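Local coordinates for protein TetR family Transcriptional regulator (Streptococcus agalactiae 2603V/R, PDB 3KKC) that probably binds DNA as a dimeric, all-helical regulator of transcription of the TetR family, at residues Q26-D29 / Y30-T34; Y122-L125 / R126-I130; E137-L140 / K141-L144; F148-T151 / L152-W155. All coordinates share one frame; numbering follows the deposited sequence.

Contact 1 of 4, residues Q26-D29 / Y30-T34; sequences QEND and YSKIT
Asn-28 and Lys-32 meet through their side chains: NZ of Lys-32 donates a hydrogen bond to OD1 of Asn-28. The modelled length of 2.5 Å is very short and should be treated as approximate. Lys-32 reaches back because CG sits anti to its backbone N (chi1 -177°) and the chain then bends at chi2 (-100°). This brings CD of Lys-32 to 3.6 Å from CB of Asn-28, so methylene packing accompanies the polar bond. The same CB of Asn-28 is also 3.6 Å from CG2 of Ile-33. In the backbone of the same turn, the carbonyl oxygen of Asp-29 accepts two bonds. One comes from Ile-33 N at 3.1 Å, and the second, from Lys-32 N, is weak. The amide of Asn-28 is steadied by its ND2, which binds Leu-24 O at the end of helix 4-24. In the next shell, Lys-56 NZ bonds to the carbonyls of Tyr-30 and Ile-33 and makes a cation-pi contact with the Tyr-30 ring, while Tyr-30 and Ile-33 both pack on Phe-21. This compact turn links helix 4-24 to helix 35-42, and its last residue, Thr-34, opens the predicted helix-turn-helix of a TetR-type DNA-binding domain.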
loop_
_atom_site.group_PDB
_atom_site.type_symbol
_atom_site.label_atom_id
_atom_site.label_comp_id
_atom_site.label_asym_id
_atom_site.label_seq_id
_atom_site.Cartn_x
_atom_site.Cartn_y
_atom_site.Cartn_z
ATOM N N GLN A 26 11.104 0.619 17.151
ATOM C CA GLN A 26 10.826 -0.812 17.124
ATOM C C GLN A 26 9.410 -1.037 17.649
ATOM O O GLN A 26 8.740 -1.998 17.273
ATOM C CB GLN A 26 11.864 -1.591 17.957
ATOM C CG GLN A 26 12.436 -2.829 17.239
ATOM C CD GLN A 26 13.785 -3.289 17.787
ATOM O OE1 GLN A 26 14.041 -3.204 18.992
ATOM N NE2 GLN A 26 14.650 -3.785 16.897
ATOM N N GLU A 27 8.960 -0.117 18.501
ATOM C CA GLU A 27 7.658 -0.207 19.148
ATOM C C GLU A 27 6.645 0.805 18.625
ATOM O O GLU A 27 5.452 0.640 18.852
ATOM C CB GLU A 27 7.804 0.033 20.650
ATOM C CG GLU A 27 9.015 -0.614 21.291
ATOM C CD GLU A 27 8.836 -2.105 21.484
ATOM O OE1 GLU A 27 8.273 -2.763 20.580
ATOM O OE2 GLU A 27 9.266 -2.615 22.542
ATOM N N ASN A 28 7.105 1.864 17.962
ATOM C CA ASN A 28 6.201 2.950 17.582
ATOM C C ASN A 28 6.353 3.463 16.151
ATOM O O ASN A 28 7.410 3.315 15.533
ATOM C CB ASN A 28 6.335 4.135 18.545
ATOM C CG ASN A 28 6.423 3.709 19.998
ATOM O OD1 ASN A 28 5.461 3.833 20.756
ATOM N ND2 ASN A 28 7.590 3.217 20.397
ATOM N N ASP A 29 5.283 4.075 15.640
ATOM C CA ASP A 29 5.323 4.806 14.380
ATOM C C ASP A 29 6.211 6.041 14.528
ATOM O O ASP A 29 6.334 6.590 15.627
ATOM C CB ASP A 29 3.913 5.243 13.974
ATOM C CG ASP A 29 3.050 4.084 13.478
ATOM O OD1 ASP A 29 1.809 4.244 13.414
ATOM O OD2 ASP A 29 3.606 3.013 13.147
ATOM N N TYR A 30 6.838 6.473 13.434
ATOM C CA TYR A 30 7.652 7.695 13.448
ATOM C C TYR A 30 6.783 8.891 13.779
ATOM O O TYR A 30 7.178 9.766 14.576
ATOM C CB TYR A 30 8.352 7.943 12.105
ATOM C CG TYR A 30 8.876 9.362 11.951
ATOM C CD1 TYR A 30 10.072 9.758 12.555
ATOM C CD2 TYR A 30 8.174 10.310 11.214
ATOM C CE1 TYR A 30 10.560 11.056 12.431
ATOM C CE2 TYR A 30 8.657 11.611 11.085
ATOM C CZ TYR A 30 9.852 11.973 11.707
ATOM O OH TYR A 30 10.339 13.253 11.570
ATOM N N SER A 31 5.605 8.917 13.145
ATOM C CA SER A 31 4.596 9.941 13.403
ATOM C C SER A 31 4.140 9.947 14.867
ATOM O O SER A 31 3.769 10.983 15.402
ATOM C CB SER A 31 3.397 9.832 12.418
ATOM O OG SER A 31 2.745 8.560 12.413
ATOM N N LYS A 32 4.211 8.792 15.517
ATOM C CA LYS A 32 3.732 8.641 16.891
ATOM C C LYS A 32 4.762 8.950 18.015
ATOM O O LYS A 32 4.355 9.279 19.125
ATOM C CB LYS A 32 3.076 7.255 17.065
ATOM C CG LYS A 32 2.456 6.961 18.434
ATOM C CD LYS A 32 3.384 6.089 19.303
ATOM C CE LYS A 32 2.718 5.686 20.621
ATOM N NZ LYS A 32 3.706 5.283 21.683
ATOM N N ILE A 33 6.070 8.876 17.760
ATOM C CA ILE A 33 7.027 9.240 18.833
ATOM C C ILE A 33 7.277 10.748 18.949
ATOM O O ILE A 33 7.173 11.479 17.971
ATOM C CB ILE A 33 8.423 8.554 18.718
ATOM C CG1 ILE A 33 9.394 9.440 17.940
ATOM C CG2 ILE A 33 8.330 7.133 18.160
ATOM C CD1 ILE A 33 10.671 8.750 17.600
ATOM N N THR A 34 7.639 11.194 20.148
ATOM C CA THR A 34 7.895 12.612 20.416
ATOM C C THR A 34 9.264 12.822 21.065
ATOM O O THR A 34 9.714 11.983 21.833
ATOM C CB THR A 34 6.838 13.198 21.376
ATOM O OG1 THR A 34 6.708 12.339 22.521
ATOM C CG2 THR A 34 5.486 13.338 20.683
#

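Contact 2 of 4, residues Y122-L125 / R126-I130; sequences YPRL and REEYI
The Tyr-122 and Arg-126 side chains run alongside each other in a common direction, one turn apart, with the ring and guanidinium planes inclined by 58°. Tyr-122 holds CG anti to its backbone N (chi1 175°), which lays the ring along the arginine chain. CB of Arg-126 sits over one face of that ring, towards its rim, and CG of Arg-126 lies 3.2 Å from Tyr-122 OH. The aliphatic part of the arginine thus does the packing, while its NE turns to a salt bridge with Glu-137. Arg-124 and Glu-128 are likewise aligned, but here the charged ends meet. OE1 of Glu-128 is 3.1 Å from NH1 of Arg-124 and lies over a guanidinium face, the two planar groups being 75° apart. No N-H points at that oxygen, so the salt bridge is electrostatic in character. Leu-125 and Tyr-129 are roughly perpendicular, their CD1 atoms 4.0 Å apart. Backbone i to i+4 bonds underlie all three pairs, that from Glu-128 N to Arg-124 O being weak. These are the last turns of helix 107-129. Tyr-122 faces helix 137-157, Leu-125 inserts against Leu-144 and against Tyr-171 and Leu-172 of helix 164-175, and Phe-80 of helix 80-93 covers Arg-124, Leu-125 and Glu-128.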
loop_
_atom_site.group_PDB
_atom_site.type_symbol
_atom_site.label_atom_id
_atom_site.label_comp_id
_atom_site.label_asym_id
_atom_site.label_seq_id
_atom_site.Cartn_x
_atom_site.Cartn_y
_atom_site.Cartn_z
ATOM N N TYR A 122 16.213 -2.183 -9.471
ATOM C CA TYR A 122 15.420 -2.359 -10.676
ATOM C C TYR A 122 16.230 -2.600 -11.954
ATOM O O TYR A 122 15.953 -3.547 -12.687
ATOM C CB TYR A 122 14.476 -1.188 -10.897
ATOM C CG TYR A 122 13.761 -1.326 -12.199
ATOM C CD1 TYR A 122 12.840 -2.348 -12.393
ATOM C CD2 TYR A 122 14.025 -0.462 -13.250
ATOM C CE1 TYR A 122 12.190 -2.502 -13.599
ATOM C CE2 TYR A 122 13.370 -0.597 -14.461
ATOM C CZ TYR A 122 12.456 -1.622 -14.630
ATOM O OH TYR A 122 11.804 -1.762 -15.834
ATOM N N PRO A 123 17.210 -1.725 -12.241
ATOM C CA PRO A 123 17.951 -1.879 -13.497
ATOM C C PRO A 123 18.543 -3.273 -13.689
ATOM O O PRO A 123 18.426 -3.831 -14.775
ATOM C CB PRO A 123 19.044 -0.810 -13.386
ATOM C CG PRO A 123 18.422 0.252 -12.543
ATOM C CD PRO A 123 17.623 -0.513 -11.511
ATOM N N ARG A 124 19.150 -3.843 -12.657
ATOM C CA ARG A 124 19.629 -5.211 -12.777
ATOM C C ARG A 124 18.483 -6.220 -12.887
ATOM O O ARG A 124 18.525 -7.129 -13.699
ATOM C CB ARG A 124 20.614 -5.569 -11.655
ATOM C CG ARG A 124 22.073 -5.370 -12.069
ATOM C CD ARG A 124 23.067 -5.547 -10.927
ATOM N NE ARG A 124 23.451 -6.947 -10.690
ATOM C CZ ARG A 124 24.109 -7.727 -11.555
ATOM N NH1 ARG A 124 24.451 -7.272 -12.759
ATOM N NH2 ARG A 124 24.407 -8.980 -11.219
ATOM N N LEU A 125 17.451 -6.046 -12.080
ATOM C CA LEU A 125 16.301 -6.944 -12.096
ATOM C C LEU A 125 15.724 -7.039 -13.501
ATOM O O LEU A 125 15.289 -8.103 -13.948
ATOM C CB LEU A 125 15.223 -6.420 -11.144
ATOM C CG LEU A 125 14.058 -7.382 -10.939
ATOM C CD1 LEU A 125 14.598 -8.758 -10.534
ATOM C CD2 LEU A 125 13.077 -6.841 -9.914
ATOM N N ARG A 126 15.721 -5.902 -14.189
ATOM C CA ARG A 126 15.143 -5.790 -15.520
ATOM C C ARG A 126 15.976 -6.594 -16.509
ATOM O O ARG A 126 15.491 -7.529 -17.133
ATOM C CB ARG A 126 15.144 -4.323 -15.964
ATOM C CG ARG A 126 13.958 -3.908 -16.793
ATOM C CD ARG A 126 13.536 -4.990 -17.714
ATOM N NE ARG A 126 13.322 -4.497 -19.071
ATOM C CZ ARG A 126 13.495 -5.234 -20.166
ATOM N NH1 ARG A 126 13.894 -6.501 -20.071
ATOM N NH2 ARG A 126 13.273 -4.706 -21.361
ATOM N N GLU A 127 17.238 -6.197 -16.638
ATOM C CA GLU A 127 18.119 -6.685 -17.677
ATOM C C GLU A 127 18.367 -8.177 -17.504
ATOM O O GLU A 127 18.629 -8.889 -18.467
ATOM C CB GLU A 127 19.428 -5.878 -17.643
ATOM C CG GLU A 127 20.695 -6.634 -18.041
ATOM C CD GLU A 127 21.963 -6.018 -17.441
ATOM O OE1 GLU A 127 22.822 -5.532 -18.217
ATOM O OE2 GLU A 127 22.107 -6.018 -16.191
ATOM N N GLU A 128 18.222 -8.659 -16.279
ATOM C CA GLU A 128 18.727 -9.968 -15.933
ATOM C C GLU A 128 17.635 -11.014 -15.749
ATOM O O GLU A 128 17.904 -12.205 -15.859
ATOM C CB GLU A 128 19.554 -9.859 -14.662
ATOM C CG GLU A 128 20.722 -10.776 -14.601
ATOM C CD GLU A 128 21.778 -10.268 -13.645
ATOM O OE1 GLU A 128 22.362 -9.190 -13.931
ATOM O OE2 GLU A 128 22.011 -10.947 -12.616
ATOM N N TYR A 129 16.409 -10.587 -15.459
ATOM C CA TYR A 129 15.343 -11.556 -15.182
ATOM C C TYR A 129 14.196 -11.548 -16.194
ATOM O O TYR A 129 13.436 -12.515 -16.298
ATOM C CB TYR A 129 14.831 -11.407 -13.741
ATOM C CG TYR A 129 15.826 -11.936 -12.772
ATOM C CD1 TYR A 129 17.013 -11.258 -12.563
ATOM C CD2 TYR A 129 15.621 -13.135 -12.109
ATOM C CE1 TYR A 129 17.961 -11.731 -11.710
ATOM C CE2 TYR A 129 16.581 -13.636 -11.245
ATOM C CZ TYR A 129 17.751 -12.915 -11.045
ATOM O OH TYR A 129 18.741 -13.352 -10.195
ATOM N N ILE A 130 14.087 -10.457 -16.941
ATOM C CA ILE A 130 13.019 -10.303 -17.910
ATOM C C ILE A 130 13.601 -10.385 -19.301
ATOM O O ILE A 130 14.332 -9.497 -19.729
ATOM C CB ILE A 130 12.320 -8.951 -17.758
ATOM C CG1 ILE A 130 11.810 -8.783 -16.322
ATOM C CG2 ILE A 130 11.204 -8.799 -18.799
ATOM C CD1 ILE A 130 10.889 -9.881 -15.882
#

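Contact 3 of 4, residues E137-L140 / K141-L144; sequences EDFL and KQFL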
loop_
_atom_site.group_PDB
_atom_site.type_symbol
_atom_site.label_atom_id
_atom_site.label_comp_id
_atom_site.label_asym_id
_atom_site.label_seq_id
_atom_site.Cartn_x
_atom_site.Cartn_y
_atom_site.Cartn_z
ATOM N N GLU A 137 7.656 -0.979 -21.081
ATOM C CA GLU A 137 8.657 -0.807 -20.042
ATOM C C GLU A 137 8.062 -0.239 -18.741
ATOM O O GLU A 137 8.406 -0.669 -17.640
ATOM C CB GLU A 137 9.814 0.051 -20.563
ATOM C CG GLU A 137 11.154 -0.221 -19.893
ATOM C CD GLU A 137 11.634 -1.666 -20.054
ATOM O OE1 GLU A 137 12.361 -2.138 -19.155
ATOM O OE2 GLU A 137 11.293 -2.324 -21.068
ATOM N N ASP A 138 7.147 0.708 -18.857
ATOM C CA ASP A 138 6.605 1.332 -17.653
ATOM C C ASP A 138 5.749 0.367 -16.824
ATOM O O ASP A 138 5.698 0.460 -15.600
ATOM C CB ASP A 138 5.867 2.639 -17.979
ATOM C CG ASP A 138 4.654 2.428 -18.858
ATOM O OD1 ASP A 138 4.667 1.508 -19.704
ATOM O OD2 ASP A 138 3.681 3.191 -18.694
ATOM N N PHE A 139 5.101 -0.576 -17.495
ATOM C CA PHE A 139 4.270 -1.532 -16.798
ATOM C C PHE A 139 5.193 -2.502 -16.119
ATOM O O PHE A 139 4.934 -2.971 -15.011
ATOM C CB PHE A 139 3.400 -2.293 -17.789
ATOM C CG PHE A 139 2.414 -3.220 -17.138
ATOM C CD1 PHE A 139 1.121 -2.808 -16.892
ATOM C CD2 PHE A 139 2.786 -4.491 -16.769
ATOM C CE1 PHE A 139 0.227 -3.652 -16.299
ATOM C CE2 PHE A 139 1.890 -5.339 -16.179
ATOM C CZ PHE A 139 0.615 -4.923 -15.941
ATOM N N LEU A 140 6.280 -2.810 -16.810
ATOM C CA LEU A 140 7.324 -3.636 -16.247
ATOM C C LEU A 140 7.867 -2.963 -14.974
ATOM O O LEU A 140 7.873 -3.562 -13.890
ATOM C CB LEU A 140 8.432 -3.860 -17.276
ATOM C CG LEU A 140 8.758 -5.316 -17.616
ATOM C CD1 LEU A 140 7.547 -6.228 -17.438
ATOM C CD2 LEU A 140 9.277 -5.397 -19.041
ATOM N N LYS A 141 8.297 -1.711 -15.091
ATOM C CA LYS A 141 8.918 -1.073 -13.957
ATOM C C LYS A 141 7.981 -1.195 -12.770
ATOM O O LYS A 141 8.386 -1.710 -11.719
ATOM C CB LYS A 141 9.260 0.381 -14.242
ATOM C CG LYS A 141 10.187 0.952 -13.186
ATOM C CD LYS A 141 10.467 2.420 -13.426
ATOM C CE LYS A 141 11.700 2.848 -12.667
ATOM N NZ LYS A 141 12.053 4.252 -13.006
ATOM N N GLN A 142 6.725 -0.768 -12.967
ATOM C CA GLN A 142 5.724 -0.708 -11.895
ATOM C C GLN A 142 5.338 -2.076 -11.300
ATOM O O GLN A 142 5.204 -2.234 -10.090
ATOM C CB GLN A 142 4.474 0.027 -12.389
ATOM C CG GLN A 142 3.206 -0.230 -11.563
ATOM C CD GLN A 142 2.471 -1.497 -11.960
ATOM O OE1 GLN A 142 2.402 -1.834 -13.137
ATOM N NE2 GLN A 142 1.923 -2.209 -10.974
ATOM N N PHE A 143 5.156 -3.081 -12.138
ATOM C CA PHE A 143 4.798 -4.393 -11.609
ATOM C C PHE A 143 5.927 -5.001 -10.766
ATOM O O PHE A 143 5.691 -5.713 -9.790
ATOM C CB PHE A 143 4.450 -5.315 -12.765
ATOM C CG PHE A 143 3.877 -6.649 -12.348
ATOM C CD1 PHE A 143 2.505 -6.881 -12.404
ATOM C CD2 PHE A 143 4.713 -7.694 -11.960
ATOM C CE1 PHE A 143 1.971 -8.127 -12.048
ATOM C CE2 PHE A 143 4.199 -8.942 -11.609
ATOM C CZ PHE A 143 2.833 -9.162 -11.650
ATOM N N LEU A 144 7.160 -4.716 -11.159
ATOM C CA LEU A 144 8.320 -5.392 -10.595
ATOM C C LEU A 144 8.672 -4.793 -9.225
ATOM O O LEU A 144 8.805 -5.515 -8.227
ATOM C CB LEU A 144 9.505 -5.253 -11.554
ATOM C CG LEU A 144 10.071 -6.425 -12.351
ATOM C CD1 LEU A 144 9.241 -7.666 -12.203
ATOM C CD2 LEU A 144 10.207 -6.022 -13.792
#
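Lys-141 N donates to Glu-137 O at 2.8 Å with an N-H...O angle of 163°, and Phe-143 N to Phe-139 O at 2.9 Å. With Gln-142 N to Asp-138 O and Leu-144 N to Leu-140 O, these bonds form the regular i to i+4 pattern of an alpha helix at the start of helix 137-157. This helix belongs to the C-terminal domain and meets the second subunit, consistent with the helical dimer interface common in TetR regulators. The extended side chain of Lys-141 leaves the helix and carries NZ to a salt bridge with Glu-118 on helix 107-129. Phe-139 and Phe-143 project from one side of the helix in a shared direction. Both hold CG anti to the backbone N (chi1 -175° and -172°), which sets the two rings along neighbouring paths one turn apart. The rings come closest where CE2 of Phe-139 is 4.1 Å from CD1 of Phe-143, meeting obliquely. Across the interface, Phe-139 packs on Thr-151 of the second subunit and Phe-143 on Met-174 of that subunit. Leu-140 and Leu-144 also follow parallel courses, in contact with Ile-130 of the preceding loop. CD2 of Leu-144 folds back over the helix backbone: it is 4.1 Å from CG of Leu-140 and 3.4 Å from the Leu-140 carbonyl oxygen.

Contact 4 of 4, residues F148-T151 / L152-W155; sequences FIET and LKWW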
loop_
_atom_site.group_PDB
_atom_site.type_symbol
_atom_site.label_atom_id
_atom_site.label_comp_id
_atom_site.label_asym_id
_atom_site.label_seq_id
_atom_site.Cartn_x
_atom_site.Cartn_y
_atom_site.Cartn_z
ATOM N N PHE A 148 7.955 -6.454 -5.586
ATOM C CA PHE A 148 9.065 -6.706 -4.687
ATOM C C PHE A 148 8.726 -6.166 -3.294
ATOM O O PHE A 148 8.753 -6.927 -2.316
ATOM C CB PHE A 148 10.378 -6.130 -5.221
ATOM C CG PHE A 148 11.539 -6.318 -4.288
ATOM C CD1 PHE A 148 12.258 -7.496 -4.292
ATOM C CD2 PHE A 148 11.906 -5.315 -3.403
ATOM C CE1 PHE A 148 13.318 -7.663 -3.446
ATOM C CE2 PHE A 148 12.965 -5.477 -2.561
ATOM C CZ PHE A 148 13.668 -6.648 -2.577
ATOM N N ILE A 149 8.378 -4.879 -3.214
ATOM C CA ILE A 149 8.007 -4.264 -1.937
ATOM C C ILE A 149 6.895 -5.027 -1.240
ATOM O O ILE A 149 6.972 -5.283 -0.036
ATOM C CB ILE A 149 7.588 -2.786 -2.059
ATOM C CG1 ILE A 149 8.670 -1.972 -2.764
ATOM C CG2 ILE A 149 7.404 -2.189 -0.687
ATOM C CD1 ILE A 149 8.298 -0.544 -2.965
ATOM N N GLU A 150 5.876 -5.420 -1.990
ATOM C CA GLU A 150 4.759 -6.146 -1.395
ATOM C C GLU A 150 5.095 -7.584 -0.983
ATOM O O GLU A 150 4.662 -8.046 0.072
ATOM C CB GLU A 150 3.526 -6.103 -2.298
ATOM C CG GLU A 150 2.296 -5.532 -1.610
ATOM C CD GLU A 150 2.444 -4.059 -1.273
ATOM O OE1 GLU A 150 2.873 -3.272 -2.150
ATOM O OE2 GLU A 150 2.128 -3.686 -0.127
ATOM N N THR A 151 5.864 -8.309 -1.785
ATOM C CA THR A 151 6.284 -9.629 -1.323
ATOM C C THR A 151 6.927 -9.454 0.050
ATOM O O THR A 151 6.544 -10.119 1.018
ATOM C CB THR A 151 7.266 -10.319 -2.291
ATOM O OG1 THR A 151 6.560 -10.740 -3.457
ATOM C CG2 THR A 151 7.926 -11.553 -1.635
ATOM N N LEU A 152 7.880 -8.520 0.110
ATOM C CA LEU A 152 8.653 -8.187 1.307
ATOM C C LEU A 152 7.790 -7.867 2.545
ATOM O O LEU A 152 7.935 -8.519 3.579
ATOM C CB LEU A 152 9.594 -7.033 0.972
ATOM C CG LEU A 152 10.280 -6.366 2.145
ATOM C CD1 LEU A 152 10.851 -7.427 3.039
ATOM C CD2 LEU A 152 11.371 -5.444 1.649
ATOM N N LYS A 153 6.878 -6.899 2.433
ATOM C CA LYS A 153 5.960 -6.597 3.542
ATOM C C LYS A 153 5.232 -7.839 4.020
ATOM O O LYS A 153 5.088 -8.064 5.214
ATOM C CB LYS A 153 4.912 -5.532 3.162
ATOM C CG LYS A 153 5.394 -4.098 3.233
ATOM C CD LYS A 153 4.568 -3.216 2.314
ATOM C CE LYS A 153 3.736 -2.180 3.084
ATOM N NZ LYS A 153 2.306 -2.192 2.644
ATOM N N TRP A 154 4.739 -8.632 3.080
ATOM C CA TRP A 154 3.924 -9.786 3.434
ATOM C C TRP A 154 4.768 -10.770 4.283
ATOM O O TRP A 154 4.315 -11.300 5.309
ATOM C CB TRP A 154 3.346 -10.433 2.154
ATOM C CG TRP A 154 2.885 -11.827 2.366
ATOM C CD1 TRP A 154 1.655 -12.224 2.798
ATOM C CD2 TRP A 154 3.669 -13.033 2.201
ATOM N NE1 TRP A 154 1.616 -13.606 2.907
ATOM C CE2 TRP A 154 2.838 -14.124 2.551
ATOM C CE3 TRP A 154 4.981 -13.291 1.796
ATOM C CZ2 TRP A 154 3.285 -15.479 2.500
ATOM C CZ3 TRP A 154 5.439 -14.661 1.748
ATOM C CH2 TRP A 154 4.582 -15.721 2.100
ATOM N N TRP A 155 6.006 -10.973 3.843
ATOM C CA TRP A 155 6.947 -11.881 4.480
ATOM C C TRP A 155 7.249 -11.424 5.915
ATOM O O TRP A 155 7.299 -12.232 6.843
ATOM C CB TRP A 155 8.219 -11.924 3.623
ATOM C CG TRP A 155 9.359 -12.766 4.140
ATOM C CD1 TRP A 155 9.329 -14.094 4.464
ATOM C CD2 TRP A 155 10.715 -12.336 4.342
ATOM N NE1 TRP A 155 10.568 -14.503 4.870
ATOM C CE2 TRP A 155 11.438 -13.448 4.802
ATOM C CE3 TRP A 155 11.384 -11.114 4.180
ATOM C CZ2 TRP A 155 12.803 -13.380 5.102
ATOM C CZ3 TRP A 155 12.734 -11.049 4.475
ATOM C CH2 TRP A 155 13.429 -12.175 4.931
#
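Glu-150 and Lys-153 extend next to one another from the helix, joined by a salt bridge in which NZ of Lys-153 donates to OE2 of Glu-150 at 3.2 Å, almost in line with the C-O bond of that oxygen. Both chains are bent where they meet. Glu-150 folds at chi2 (67°), while Lys-153 starts with CG beside its own backbone N and bends at chi3 and chi4. CD of Lys-153 consequently passes 3.5 Å from OE2 of Glu-150, so a methylene group also lines the carboxylate. NZ has a second, long and weak ion pair with Asp-105. Thr-151 places OG1 anti to its carbonyl carbon (chi1 -72°), a setting that lets the hydroxyl bond to Ser-147 O one turn back. Straight i to i+4 backbone bonds, such as Leu-152 N to Phe-148 O at 3.0 Å and 172°, keep this second half of helix 137-157 regular. In the TetR-type C-terminal domain here, the helix separates a core from a dimer face: Phe-148 and Ile-149 pack on Leu-117 of helix 107-129, whereas Glu-150 packs on Ser-146 of the second subunit. The Trp-154 ring presents its edge to Thr-151, with CE3 of Trp-154 3.6 Å from the Thr-151 carbonyl oxygen in the ring plane. The indole of Trp-155 leads away from residues 148-151: NE1 bonds to Met-162 O, Lys-161 makes a cation-pi contact, and CD1 of Leu-152 lies at the ring edge.

Overall arrangement
Along the chain the four contacts follow one another in numerical order. Contact 1 lies in the TetR-type N-terminal region, in the loop between helix 4-24 and helix 35-42; the other three share the C-terminal region. Contacts 1 and 2 are on opposite sides of the chain's centre, their own centres 35 Å apart. Contact 2, closing helix 107-129, touches contact 3, opening helix 137-157, with centres 11 Å apart, so the two helices are fastened where the chain passes between them. Contact 4 continues helix 137-157. Contacts 3 and 4 both reach the second subunit, so this helix contributes to the dimer interface, whereas contact 1, whose centre is 22 Å from that of contact 4, belongs to the probable DNA-binding region.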